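PDB 5YLY: nitrate reductase from Ulva prolifera, which probably catalyses the NADH-dependent reduction of nitrate to nitrite, the first step of nitrate assimilation, this fragment being its FAD-containing cytochrome b5 reductase domain. Local coordinates for residues P26-K31 against Q60-P65; H69-K74 against G140-F145. All coordinates share one frame; numbering follows the deposited sequence. Where two conformers were deposited one is given.

Overall arrangement
From the N terminus, residues 26-31 run as a loop ahead of strand 34-43, and interaction 1 closes when residues 60-65, in the loop between strands 48-54 and 69-75, come back beside them. Interaction 2 opens only afterwards, with residues 69-74, and closes 66 residues later at 140-145, so the two follow in series and neither nest nor cross. Their centres are nonetheless about 10 Å apart and they touch directly: Leu28 CB lies 3.4 Å from Gly140 O, and Leu64 CD1 packs on His69 O. Together they join two loops to neighbouring strands 69-75 and 135-142 of the antiparallel sheet in the FAD-binding domain.

Interaction 1 of 2, residues P26-K31 against Q60-P65; sequences PFLNPK and QLLGLP
Phe27 and Leu28 donate consecutive backbone N-H groups to consecutive carbonyls, joining two loops that form neither helix nor strand. Phe27 N reaches Leu61 O at 2.9 Å. Leu28 N meets Leu62 O at 3.0 Å in a nearly straight bond (171° at the hydrogen). A water spans the next step, donating to both Leu28 O and Gly63 O. Around this backbone core the side chains close in from several directions. Leu28 makes two of the apolar contacts: its CG rests on the Leu62 carbonyl oxygen and on Leu62 CD1, while CD1 reaches past Gly63 O to Leu64 CB, 3.7 Å away. Phe27 is turned so that CG stands anti to its backbone N (chi1 174°), which carries the ring away from the other loop; CD2 still meets Leu62 CD1 at 4.2 Å. The amide of Gln60 lies against the base of this side chain, OE1 being 3.5 Å from Phe27 CB and near the ring plane at the CD1 edge, with amide and ring planes 79° apart. This amide finds its polar partner outside, NE2 bonding to Glu56 OE1. Pro26 sets CB 3.7 Å from Gly63 CA, at a place where a side chain on Gly63 would collide with the proline; a positive phi there suits glycine as well. Beyond the pair, Asn96 OD1 accepts from the backbone of both Gly63 and Leu64, and Val138 of strand 135-142 packs on Phe27 and Leu28. The chemistry thus divides in two: directional main-chain bonds fix the alignment of the loops, while proline, phenylalanine and leucine carbons cover the bonded backbone, with Phe27, Leu28, Gln60, Leu62 and Leu64 buried, consistent with a structural junction whose Leu64 side chain stays about 9 Å from the bound FAD.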
# COMPACT_ATOMS: atom_id res chain seq x y z
N PRO A 26 21.27 -8.25 -0.32
CA PRO A 26 20.18 -7.40 0.18
C PRO A 26 20.01 -7.47 1.69
O PRO A 26 20.44 -8.43 2.33
CB PRO A 26 18.95 -7.95 -0.55
CG PRO A 26 19.25 -9.39 -0.74
CD PRO A 26 20.75 -9.46 -1.00
N PHE A 27 19.35 -6.46 2.26
CA PHE A 27 19.03 -6.41 3.68
C PHE A 27 17.99 -7.49 4.02
O PHE A 27 18.22 -8.26 4.95
CB PHE A 27 18.48 -5.04 4.06
CG PHE A 27 17.97 -4.93 5.47
CD1 PHE A 27 18.84 -4.73 6.53
CD2 PHE A 27 16.61 -4.96 5.74
CE1 PHE A 27 18.37 -4.60 7.84
CE2 PHE A 27 16.13 -4.78 7.06
CZ PHE A 27 17.02 -4.60 8.09
N LEU A 28 16.87 -7.56 3.28
CA LEU A 28 15.82 -8.53 3.56
C LEU A 28 16.24 -9.98 3.34
O LEU A 28 16.81 -10.33 2.29
CB LEU A 28 14.53 -8.23 2.81
CG LEU A 28 13.85 -6.91 3.17
CD1 LEU A 28 12.73 -6.65 2.22
CD2 LEU A 28 13.35 -6.90 4.64
N ASN A 29 15.97 -10.80 4.36
CA ASN A 29 16.28 -12.23 4.36
C ASN A 29 15.05 -12.92 4.95
O ASN A 29 14.75 -12.71 6.13
CB ASN A 29 17.54 -12.53 5.18
CG ASN A 29 17.91 -13.99 5.17
OD1 ASN A 29 17.08 -14.86 4.87
ND2 ASN A 29 19.14 -14.29 5.53
N PRO A 30 14.29 -13.67 4.13
CA PRO A 30 13.02 -14.24 4.61
C PRO A 30 13.16 -15.24 5.76
O PRO A 30 12.15 -15.56 6.39
CB PRO A 30 12.42 -14.86 3.35
CG PRO A 30 13.61 -15.17 2.48
CD PRO A 30 14.50 -13.98 2.70
N LYS A 31 14.38 -15.69 6.06
CA LYS A 31 14.65 -16.67 7.12
C LYS A 31 15.09 -15.97 8.40
O LYS A 31 15.29 -16.66 9.41
CB LYS A 31 15.80 -17.60 6.70
CG LYS A 31 15.60 -18.40 5.42
CD LYS A 31 16.74 -19.40 5.34
CE LYS A 31 16.99 -19.91 3.95
NZ LYS A 31 18.27 -20.67 3.89
N GLN A 60 23.28 -0.21 1.15
CA GLN A 60 22.66 -1.53 1.04
C GLN A 60 21.35 -1.53 0.31
O GLN A 60 20.54 -0.62 0.47
CB GLN A 60 22.54 -2.19 2.43
CG GLN A 60 22.24 -3.69 2.38
CD GLN A 60 22.05 -4.34 3.73
OE1 GLN A 60 21.61 -3.72 4.70
NE2 GLN A 60 22.40 -5.61 3.83
N LEU A 61 21.18 -2.54 -0.54
CA LEU A 61 19.95 -2.78 -1.29
C LEU A 61 18.92 -3.31 -0.30
O LEU A 61 19.24 -4.18 0.52
CB LEU A 61 20.26 -3.86 -2.35
CG LEU A 61 19.13 -4.32 -3.30
CD1 LEU A 61 18.73 -3.19 -4.24
CD2 LEU A 61 19.58 -5.52 -4.11
N LEU A 62 17.67 -2.82 -0.38
CA LEU A 62 16.63 -3.32 0.51
C LEU A 62 16.30 -4.78 0.19
O LEU A 62 16.23 -5.58 1.12
CB LEU A 62 15.36 -2.47 0.39
CG LEU A 62 14.16 -2.91 1.24
CD1 LEU A 62 14.49 -2.93 2.76
CD2 LEU A 62 12.96 -2.00 0.95
N GLY A 63 16.09 -5.10 -1.08
CA GLY A 63 15.77 -6.45 -1.53
C GLY A 63 14.31 -6.79 -1.36
O GLY A 63 13.97 -7.90 -0.93
N LEU A 64 13.44 -5.83 -1.69
CA LEU A 64 11.99 -5.98 -1.60
C LEU A 64 11.43 -5.97 -3.02
O LEU A 64 11.31 -4.88 -3.61
CB LEU A 64 11.34 -4.85 -0.75
CG LEU A 64 9.81 -5.00 -0.51
CD1 LEU A 64 9.49 -6.30 0.29
CD2 LEU A 64 9.24 -3.78 0.23
N PRO A 65 11.05 -7.13 -3.58
CA PRO A 65 10.46 -7.13 -4.92
C PRO A 65 9.10 -6.42 -4.95
O PRO A 65 8.39 -6.38 -3.95
CB PRO A 65 10.29 -8.64 -5.23
CG PRO A 65 11.24 -9.34 -4.31
CD PRO A 65 11.15 -8.50 -3.04
O HOH W 1 15.46 -10.04 -0.35

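Interaction 2 of 2, residues H69-K74 against G140-F145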
# COMPACT_ATOMS: atom_id res chain seq x y z
N HIS A 69 5.88 -7.21 0.70
CA HIS A 69 5.95 -6.33 1.88
C HIS A 69 6.88 -6.96 2.94
O HIS A 69 7.52 -7.98 2.68
CB HIS A 69 4.51 -6.12 2.44
CG HIS A 69 3.85 -7.37 2.95
ND1 HIS A 69 3.03 -8.14 2.14
CD2 HIS A 69 3.84 -7.89 4.21
CE1 HIS A 69 2.59 -9.13 2.91
NE2 HIS A 69 3.03 -9.01 4.16
N MET A 70 6.92 -6.36 4.14
CA MET A 70 7.78 -6.84 5.23
C MET A 70 6.99 -6.96 6.52
O MET A 70 5.96 -6.30 6.67
CB MET A 70 8.95 -5.86 5.47
CG MET A 70 8.50 -4.46 5.83
SD MET A 70 9.74 -3.12 5.97
CE MET A 70 10.88 -3.60 4.74
N LEU A 71 7.49 -7.75 7.46
CA LEU A 71 6.87 -7.84 8.77
C LEU A 71 7.80 -7.10 9.70
O LEU A 71 9.02 -7.32 9.70
CB LEU A 71 6.70 -9.32 9.22
CG LEU A 71 5.86 -10.16 8.28
CD1 LEU A 71 5.83 -11.62 8.78
CD2 LEU A 71 4.45 -9.61 8.15
N ILE A 72 7.25 -6.18 10.46
CA ILE A 72 8.07 -5.40 11.38
C ILE A 72 7.63 -5.74 12.79
O ILE A 72 6.42 -5.80 13.04
CB ILE A 72 7.93 -3.90 11.09
CG1 ILE A 72 8.43 -3.60 9.64
CG2 ILE A 72 8.67 -3.06 12.14
CD1 ILE A 72 8.13 -2.33 9.12
N ARG A 73 8.59 -5.96 13.68
CA ARG A 73 8.25 -6.33 15.05
C ARG A 73 9.13 -5.68 16.08
O ARG A 73 10.24 -5.24 15.78
CB ARG A 73 8.25 -7.87 15.23
CG ARG A 73 9.62 -8.48 15.31
CD ARG A 73 9.55 -10.00 15.44
NE ARG A 73 10.82 -10.50 15.94
CZ ARG A 73 10.99 -11.72 16.43
NH1 ARG A 73 12.18 -12.09 16.91
NH2 ARG A 73 9.99 -12.59 16.44
N LYS A 74 8.64 -5.68 17.34
CA LYS A 74 9.41 -5.20 18.47
C LYS A 74 8.93 -5.88 19.74
O LYS A 74 7.73 -6.08 19.94
CB LYS A 74 9.33 -3.66 18.63
CG LYS A 74 10.51 -3.13 19.46
CD LYS A 74 10.56 -1.62 19.58
CE LYS A 74 11.56 -1.16 20.63
NZ LYS A 74 12.96 -1.62 20.36
N GLY A 140 11.39 -10.32 5.83
CA GLY A 140 10.81 -10.26 4.50
C GLY A 140 11.77 -10.74 3.45
O GLY A 140 12.89 -11.08 3.79
N PRO A 141 11.39 -10.71 2.16
CA PRO A 141 10.09 -10.27 1.63
C PRO A 141 8.96 -11.25 1.88
O PRO A 141 9.19 -12.46 1.99
CB PRO A 141 10.34 -10.07 0.12
CG PRO A 141 11.77 -10.51 -0.15
CD PRO A 141 12.28 -11.20 1.09
N ILE A 142 7.76 -10.72 1.99
CA ILE A 142 6.55 -11.50 2.20
C ILE A 142 5.62 -11.25 1.03
O ILE A 142 5.38 -10.10 0.66
CB ILE A 142 5.82 -11.10 3.53
CG1 ILE A 142 6.79 -10.95 4.74
CG2 ILE A 142 4.66 -12.08 3.83
CD1 ILE A 142 7.51 -12.24 5.26
N GLY A 143 4.99 -12.32 0.55
CA GLY A 143 3.99 -12.14 -0.48
C GLY A 143 4.11 -13.10 -1.62
O GLY A 143 5.18 -13.62 -1.87
N HIS A 144 3.00 -13.29 -2.31
CA HIS A 144 2.81 -14.25 -3.40
C HIS A 144 2.78 -13.56 -4.77
O HIS A 144 2.94 -14.23 -5.80
CB HIS A 144 1.48 -15.00 -3.16
CG HIS A 144 0.34 -14.06 -2.92
ND1 HIS A 144 -0.49 -13.65 -3.96
CD2 HIS A 144 -0.02 -13.39 -1.79
CE1 HIS A 144 -1.34 -12.79 -3.43
NE2 HIS A 144 -1.09 -12.59 -2.13
N PHE A 145 2.49 -12.26 -4.79
CA PHE A 145 2.41 -11.48 -6.02
C PHE A 145 3.73 -10.72 -6.26
O PHE A 145 4.23 -10.02 -5.36
CB PHE A 145 1.22 -10.50 -5.97
CG PHE A 145 1.10 -9.59 -7.17
CD1 PHE A 145 0.46 -10.01 -8.33
CD2 PHE A 145 1.61 -8.29 -7.13
CE1 PHE A 145 0.34 -9.15 -9.43
CE2 PHE A 145 1.47 -7.43 -8.22
CZ PHE A 145 0.87 -7.88 -9.38
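His69 and Ile142 form one antiparallel hydrogen-bonded pair, bonded in both directions: His69 N donates to Ile142 O at 2.9 Å, in the carbonyl plane, and Ile142 N donates to His69 O at 2.8 Å, the donor tilted out of the plane of the His69 carbonyl. A weaker CA-H...O contact from Pro141, which follows a cis peptide bond, adds to the load on His69 O. The two short strand segments are antiparallel but strongly twisted, their directions 122° apart. Between residues 69-74 and 140-145 this pair is the one bridge; the pairing runs on through Leu71 with Lys139 and Arg73 with Glu137.

Between side chains, the main contact is CH-pi. Ile142 CB stands over one face of the His69 imidazole, 3.8 Å from the ring centroid and 21° off its normal, and CG2 sits 3.5 Å from NE2. A chi1 of 64° places CG of His69 between its backbone N and carbonyl carbon, folding the ring back over Ile142. With the imidazole of His69 gone, as with an alanine here, Ile142 CB and CG2 would probably lose the face that covers them, and the FAD pocket one of its touching side chains.

Apolar packing extends the contact on the other branch of Ile142, where CG1 meets Leu71 CG at 3.7 Å and the two side chains cross at about a right angle.

His69 belongs to the FAD pocket and also touches Thr91 and Ala89. The contact thus joins two adjacent strands of the antiparallel flavin-binding barrel of the ferredoxin-reductase type, strand 69-75 lying between 85-90 and 135-142: Met70 bonds through its backbone to Tyr90, and Arg73 adds a salt bridge to Glu137.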